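Local coordinates for interleukin-20 receptor subunit beta (Homo sapiens, PDB 6DF3), which pairs with IL20RA or IL22RA1 to form cell-surface receptors for the cytokines IL-20 and IL-24, and with IL20RA also for IL-19, at residues Leu125-Arg138 with Glu162-Lys176. The protein carries 1 engineered substitution. Residues are numbered along the deposited sequence; the frame is centred on the assembly and turned at random.
Sequences LGPQFEFLVAYWRR and EPGAAYCVKAETFVK. Unlike the reference sequence in segment 162-176: Glu-172 (reference Gln).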
loop_
_atom_site.group_PDB
_atom_site.type_symbol
_atom_site.label_atom_id
_atom_site.label_comp_id
_atom_site.label_asym_id
_atom_site.label_seq_id
_atom_site.Cartn_x
_atom_site.Cartn_y
_atom_site.Cartn_z
ATOM N N LEU C 125 2.180 -8.559 16.323
ATOM C CA LEU C 125 3.444 -8.349 15.633
ATOM C C LEU C 125 3.485 -7.274 14.485
ATOM O O LEU C 125 4.540 -7.067 13.838
ATOM C CB LEU C 125 3.963 -9.688 15.118
ATOM C CG LEU C 125 4.193 -10.714 16.239
ATOM C CD1 LEU C 125 4.367 -12.092 15.636
ATOM C CD2 LEU C 125 5.452 -10.355 17.046
ATOM N N GLY C 126 2.417 -6.552 14.235
ATOM C CA GLY C 126 2.495 -5.553 13.134
ATOM C C GLY C 126 2.023 -5.936 11.689
ATOM O O GLY C 126 1.909 -7.174 11.320
ATOM N N PRO C 127 1.773 -4.892 10.847
ATOM C CA PRO C 127 1.318 -5.012 9.468
ATOM C C PRO C 127 2.124 -5.997 8.617
ATOM O O PRO C 127 1.553 -6.633 7.706
ATOM C CB PRO C 127 1.599 -3.575 8.875
ATOM C CG PRO C 127 1.498 -2.652 10.047
ATOM C CD PRO C 127 2.182 -3.487 11.134
ATOM N N GLN C 128 3.430 -6.126 8.889
ATOM C CA GLN C 128 4.180 -7.072 8.160
ATOM C C GLN C 128 3.647 -8.509 8.301
ATOM O O GLN C 128 3.978 -9.310 7.431
ATOM C CB GLN C 128 5.683 -7.004 8.508
ATOM C CG GLN C 128 6.317 -5.630 8.202
ATOM C CD GLN C 128 6.651 -5.439 6.698
ATOM O OE1 GLN C 128 6.343 -6.315 5.820
ATOM N NE2 GLN C 128 7.290 -4.308 6.391
ATOM N N PHE C 129 2.789 -8.812 9.272
ATOM C CA PHE C 129 2.453 -10.207 9.602
ATOM C C PHE C 129 1.018 -10.619 9.445
ATOM O O PHE C 129 0.106 -9.989 10.048
ATOM C CB PHE C 129 2.771 -10.511 11.088
ATOM C CG PHE C 129 4.248 -10.466 11.433
ATOM C CD1 PHE C 129 4.876 -9.231 11.720
ATOM C CD2 PHE C 129 4.978 -11.637 11.558
ATOM C CE1 PHE C 129 6.229 -9.166 12.060
ATOM C CE2 PHE C 129 6.329 -11.584 11.918
ATOM C CZ PHE C 129 6.951 -10.341 12.158
ATOM N N GLU C 130 0.855 -11.779 8.802
ATOM C CA GLU C 130 -0.405 -12.546 8.832
ATOM C C GLU C 130 -0.221 -13.854 9.677
ATOM O O GLU C 130 0.903 -14.466 9.711
ATOM C CB GLU C 130 -0.858 -12.894 7.407
ATOM C CG GLU C 130 -1.368 -11.712 6.583
ATOM C CD GLU C 130 -1.521 -12.054 5.089
ATOM O OE1 GLU C 130 -2.461 -12.827 4.775
ATOM O OE2 GLU C 130 -0.684 -11.582 4.243
ATOM N N PHE C 131 -1.318 -14.251 10.346
ATOM C CA PHE C 131 -1.353 -15.420 11.271
ATOM C C PHE C 131 -2.174 -16.556 10.671
ATOM O O PHE C 131 -3.318 -16.351 10.214
ATOM C CB PHE C 131 -1.940 -15.084 12.653
ATOM C CG PHE C 131 -1.162 -14.050 13.406
ATOM C CD1 PHE C 131 -1.391 -12.693 13.191
ATOM C CD2 PHE C 131 -0.152 -14.426 14.326
ATOM C CE1 PHE C 131 -0.665 -11.722 13.888
ATOM C CE2 PHE C 131 0.574 -13.462 15.043
ATOM C CZ PHE C 131 0.329 -12.111 14.814
ATOM N N LEU C 132 -1.542 -17.723 10.657
ATOM C CA LEU C 132 -2.165 -19.006 10.404
ATOM C C LEU C 132 -2.468 -19.684 11.717
ATOM O O LEU C 132 -1.615 -19.819 12.571
ATOM C CB LEU C 132 -1.189 -19.891 9.675
ATOM C CG LEU C 132 -1.762 -20.758 8.592
ATOM C CD1 LEU C 132 -1.247 -20.169 7.290
ATOM C CD2 LEU C 132 -1.379 -22.243 8.772
ATOM N N VAL C 133 -3.689 -20.139 11.881
ATOM C CA VAL C 133 -4.095 -20.834 13.101
ATOM C C VAL C 133 -4.654 -22.169 12.669
ATOM O O VAL C 133 -5.564 -22.221 11.857
ATOM C CB VAL C 133 -5.121 -20.031 13.929
ATOM C CG1 VAL C 133 -5.426 -20.725 15.249
ATOM C CG2 VAL C 133 -4.574 -18.636 14.208
ATOM N N ALA C 134 -4.055 -23.241 13.175
ATOM C CA ALA C 134 -4.540 -24.603 12.950
ATOM C C ALA C 134 -5.280 -24.985 14.185
ATOM O O ALA C 134 -4.800 -24.718 15.308
ATOM C CB ALA C 134 -3.399 -25.583 12.712
ATOM N N TYR C 135 -6.473 -25.556 13.971
ATOM C CA TYR C 135 -7.245 -26.127 15.049
ATOM C C TYR C 135 -8.040 -27.378 14.632
ATOM O O TYR C 135 -8.415 -27.550 13.457
ATOM C CB TYR C 135 -8.164 -25.069 15.676
ATOM C CG TYR C 135 -9.288 -24.495 14.805
ATOM C CD1 TYR C 135 -10.588 -25.080 14.725
ATOM C CD2 TYR C 135 -9.063 -23.323 14.114
ATOM C CE1 TYR C 135 -11.577 -24.492 13.923
ATOM C CE2 TYR C 135 -10.029 -22.741 13.338
ATOM C CZ TYR C 135 -11.263 -23.296 13.239
ATOM O OH TYR C 135 -12.074 -22.546 12.424
ATOM N N TRP C 136 -8.297 -28.227 15.625
ATOM C CA TRP C 136 -8.911 -29.539 15.409
ATOM C C TRP C 136 -9.567 -30.054 16.694
ATOM O O TRP C 136 -9.189 -29.674 17.811
ATOM C CB TRP C 136 -7.868 -30.557 14.892
ATOM C CG TRP C 136 -6.721 -30.891 15.875
ATOM C CD1 TRP C 136 -6.718 -31.877 16.840
ATOM C CD2 TRP C 136 -5.435 -30.254 15.958
ATOM N NE1 TRP C 136 -5.525 -31.873 17.525
ATOM C CE2 TRP C 136 -4.718 -30.894 17.001
ATOM C CE3 TRP C 136 -4.825 -29.197 15.259
ATOM C CZ2 TRP C 136 -3.437 -30.518 17.365
ATOM C CZ3 TRP C 136 -3.539 -28.811 15.618
ATOM C CH2 TRP C 136 -2.854 -29.473 16.670
ATOM N N ARG C 137 -10.560 -30.910 16.511
ATOM C CA ARG C 137 -11.127 -31.671 17.601
ATOM C C ARG C 137 -10.128 -32.796 17.892
ATOM O O ARG C 137 -9.711 -33.473 16.957
ATOM C CB ARG C 137 -12.472 -32.228 17.151
ATOM C CG ARG C 137 -13.353 -32.756 18.254
ATOM C CD ARG C 137 -14.656 -33.268 17.664
ATOM N NE ARG C 137 -15.441 -33.964 18.658
ATOM C CZ ARG C 137 -16.229 -33.402 19.575
ATOM N NH1 ARG C 137 -16.351 -32.083 19.657
ATOM N NH2 ARG C 137 -16.909 -34.189 20.423
ATOM N N ARG C 138 -9.730 -32.991 19.152
ATOM C CA ARG C 138 -8.712 -34.013 19.492
ATOM C C ARG C 138 -9.273 -35.459 19.642
ATOM O O ARG C 138 -9.440 -35.998 20.757
ATOM C CB ARG C 138 -7.907 -33.600 20.732
ATOM C CG ARG C 138 -6.621 -34.409 20.942
ATOM C CD ARG C 138 -6.558 -35.032 22.338
ATOM N NE ARG C 138 -5.977 -34.090 23.296
ATOM C CZ ARG C 138 -6.351 -33.916 24.568
ATOM N NH1 ARG C 138 -7.354 -34.587 25.113
ATOM N NH2 ARG C 138 -5.710 -33.007 25.301
ATOM N N GLU C 162 -18.236 -28.700 20.152
ATOM C CA GLU C 162 -19.257 -29.695 20.486
ATOM C C GLU C 162 -18.842 -30.497 21.726
ATOM O O GLU C 162 -17.633 -30.694 21.971
ATOM C CB GLU C 162 -19.503 -30.632 19.298
ATOM C CG GLU C 162 -20.016 -29.941 18.048
ATOM C CD GLU C 162 -21.322 -29.204 18.286
ATOM O OE1 GLU C 162 -22.306 -29.852 18.732
ATOM O OE2 GLU C 162 -21.347 -27.972 18.028
ATOM N N PRO C 163 -19.835 -30.980 22.503
ATOM C CA PRO C 163 -19.504 -31.751 23.714
ATOM C C PRO C 163 -18.674 -33.006 23.400
ATOM O O PRO C 163 -18.716 -33.508 22.234
ATOM C CB PRO C 163 -20.885 -32.130 24.298
ATOM C CG PRO C 163 -21.850 -31.993 23.168
ATOM C CD PRO C 163 -21.287 -30.944 22.241
ATOM N N GLY C 164 -17.875 -33.450 24.400
ATOM C CA GLY C 164 -17.198 -34.756 24.356
ATOM C C GLY C 164 -15.684 -34.748 24.396
ATOM O O GLY C 164 -15.089 -35.313 25.311
ATOM N N ALA C 165 -15.071 -34.125 23.390
ATOM C CA ALA C 165 -13.615 -34.152 23.183
ATOM C C ALA C 165 -12.990 -32.762 23.292
ATOM O O ALA C 165 -13.613 -31.762 22.936
ATOM C CB ALA C 165 -13.287 -34.735 21.813
ATOM N N ALA C 166 -11.746 -32.708 23.766
ATOM C CA ALA C 166 -10.976 -31.455 23.823
ATOM C C ALA C 166 -10.654 -30.953 22.415
ATOM O O ALA C 166 -10.535 -31.752 21.476
ATOM C CB ALA C 166 -9.692 -31.657 24.607
ATOM N N TYR C 167 -10.519 -29.628 22.283
ATOM C CA TYR C 167 -10.165 -28.984 21.020
ATOM C C TYR C 167 -8.782 -28.388 21.203
ATOM O O TYR C 167 -8.515 -27.766 22.236
ATOM C CB TYR C 167 -11.157 -27.872 20.673
ATOM C CG TYR C 167 -12.454 -28.313 19.976
ATOM C CD1 TYR C 167 -13.440 -29.033 20.665
ATOM C CD2 TYR C 167 -12.701 -27.972 18.632
ATOM C CE1 TYR C 167 -14.625 -29.418 20.032
ATOM C CE2 TYR C 167 -13.873 -28.335 17.986
ATOM C CZ TYR C 167 -14.838 -29.058 18.684
ATOM O OH TYR C 167 -15.995 -29.418 18.036
ATOM N N CYS C 168 -7.907 -28.577 20.216
ATOM C CA CYS C 168 -6.510 -28.150 20.341
ATOM C C CYS C 168 -6.127 -27.142 19.273
ATOM O O CYS C 168 -6.681 -27.150 18.182
ATOM C CB CYS C 168 -5.568 -29.356 20.333
ATOM S SG CYS C 168 -5.879 -30.491 21.712
ATOM N N VAL C 169 -5.182 -26.273 19.602
ATOM C CA VAL C 169 -4.831 -25.113 18.745
ATOM C C VAL C 169 -3.330 -24.704 18.798
ATOM O O VAL C 169 -2.734 -24.677 19.870
ATOM C CB VAL C 169 -5.689 -23.871 19.130
ATOM C CG1 VAL C 169 -7.168 -24.108 18.851
ATOM C CG2 VAL C 169 -5.525 -23.522 20.614
ATOM N N LYS C 170 -2.758 -24.383 17.637
ATOM C CA LYS C 170 -1.437 -23.805 17.555
ATOM C C LYS C 170 -1.483 -22.718 16.444
ATOM O O LYS C 170 -2.354 -22.774 15.555
ATOM C CB LYS C 170 -0.385 -24.862 17.216
ATOM C CG LYS C 170 -0.680 -25.577 15.908
ATOM C CD LYS C 170 0.350 -26.610 15.521
ATOM C CE LYS C 170 0.026 -27.207 14.158
ATOM N NZ LYS C 170 1.076 -28.162 13.710
ATOM N N ALA C 171 -0.524 -21.796 16.490
ATOM C CA ALA C 171 -0.482 -20.625 15.607
ATOM C C ALA C 171 0.934 -20.314 15.119
ATOM O O ALA C 171 1.929 -20.494 15.828
ATOM C CB ALA C 171 -1.066 -19.406 16.308
ATOM N N GLU C 172 0.986 -19.772 13.921
ATOM C CA GLU C 172 2.180 -19.597 13.128
ATOM C C GLU C 172 2.052 -18.192 12.526
ATOM O O GLU C 172 0.945 -17.661 12.425
ATOM C CB GLU C 172 2.031 -20.636 12.019
ATOM C CG GLU C 172 3.232 -20.997 11.205
ATOM C CD GLU C 172 2.876 -21.757 9.917
ATOM O OE1 GLU C 172 3.788 -22.404 9.351
ATOM O OE2 GLU C 172 1.718 -21.719 9.442
ATOM N N THR C 173 3.151 -17.645 12.032
ATOM C CA THR C 173 3.195 -16.292 11.566
ATOM C C THR C 173 3.617 -16.413 10.059
ATOM O O THR C 173 4.247 -17.416 9.679
ATOM C CB THR C 173 4.217 -15.616 12.486
ATOM O OG1 THR C 173 3.659 -14.520 13.230
ATOM C CG2 THR C 173 5.423 -15.288 11.746
ATOM N N PHE C 174 3.227 -15.444 9.215
ATOM C CA PHE C 174 3.600 -15.382 7.764
ATOM C C PHE C 174 3.864 -13.938 7.359
ATOM O O PHE C 174 3.086 -13.084 7.721
ATOM C CB PHE C 174 2.512 -15.912 6.817
ATOM C CG PHE C 174 2.858 -15.756 5.352
ATOM C CD1 PHE C 174 3.868 -16.525 4.762
ATOM C CD2 PHE C 174 2.202 -14.818 4.558
ATOM C CE1 PHE C 174 4.212 -16.379 3.404
ATOM C CE2 PHE C 174 2.528 -14.663 3.195
ATOM C CZ PHE C 174 3.534 -15.440 2.607
ATOM N N VAL C 175 4.949 -13.720 6.600
ATOM C CA VAL C 175 5.516 -12.403 6.274
ATOM C C VAL C 175 5.667 -12.327 4.732
ATOM O O VAL C 175 6.669 -12.843 4.135
ATOM C CB VAL C 175 6.895 -12.187 7.013
ATOM C CG1 VAL C 175 7.565 -10.868 6.600
ATOM C CG2 VAL C 175 6.711 -12.151 8.531
ATOM N N LYS C 176 4.634 -11.754 4.063
ATOM C CA LYS C 176 4.606 -11.654 2.593
ATOM C C LYS C 176 5.906 -11.048 1.991
ATOM O O LYS C 176 6.440 -11.590 1.034
ATOM C CB LYS C 176 3.400 -10.852 2.168
ATOM C CG LYS C 176 3.121 -10.938 0.678
ATOM C CD LYS C 176 1.827 -10.239 0.304
ATOM C CE LYS C 176 0.624 -11.061 0.735
ATOM N NZ LYS C 176 -0.598 -10.394 0.221
#
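Arg-137 and Tyr-167, a non-hydrogen-bonded pair near one end of two antiparallel strands, illustrate how a long side chain can tie a strand to the loop leading into its neighbour. The arginine leaves its strand with CG anti to the backbone N (chi1 -166°) and stays extended to NE. Beyond CB, CG passes over one face of the Tyr-167 ring in a CH-pi contact, 4.2 Å from the centroid, and CD comes within 4.1 Å of Tyr-167 OH. NE lies by the methyl of Ala-165, which covers one face of the guanidinium. At the tip, CZ turns its two amino groups onto consecutive carbonyls: NH1 donates to Glu-162 O at 3.0 Å and NH2 to Pro-163 O at 2.6 Å, both acceptors near the guanidinium plane. NH1 also makes a weak bond to Tyr-167 OH, which accepts a second one from Glu-162 N. An alanine here would remove this fork, and the loop at Glu-162 and Pro-163 would probably become freer to move, with the tyrosine losing the cover of its ring face.

Along the strands, paired backbone bonds join every second residue, from Glu-130 with Phe-174 to Trp-136 with Cys-168. Trp-136 lays its indole over Cys-168 CB, 3.8 Å from CE2, beside the disulfide to Cys-189, while Lys-170 CE meets the indole edge. On the other face of the sheet, Val-133, Ala-171, Tyr-135 and Val-169 turn inward onto strands 117-122 and 156-160. At the far end, Val-175 CG2 packs 3.5 Å from Phe-129 CE2, and Thr-173 OG1 is buried without a partner. Strands 130-137 and 167-175 are the central pair of a four-stranded sheet, characteristic of the fibronectin type III sandwich, here the second such domain of a type II cytokine receptor.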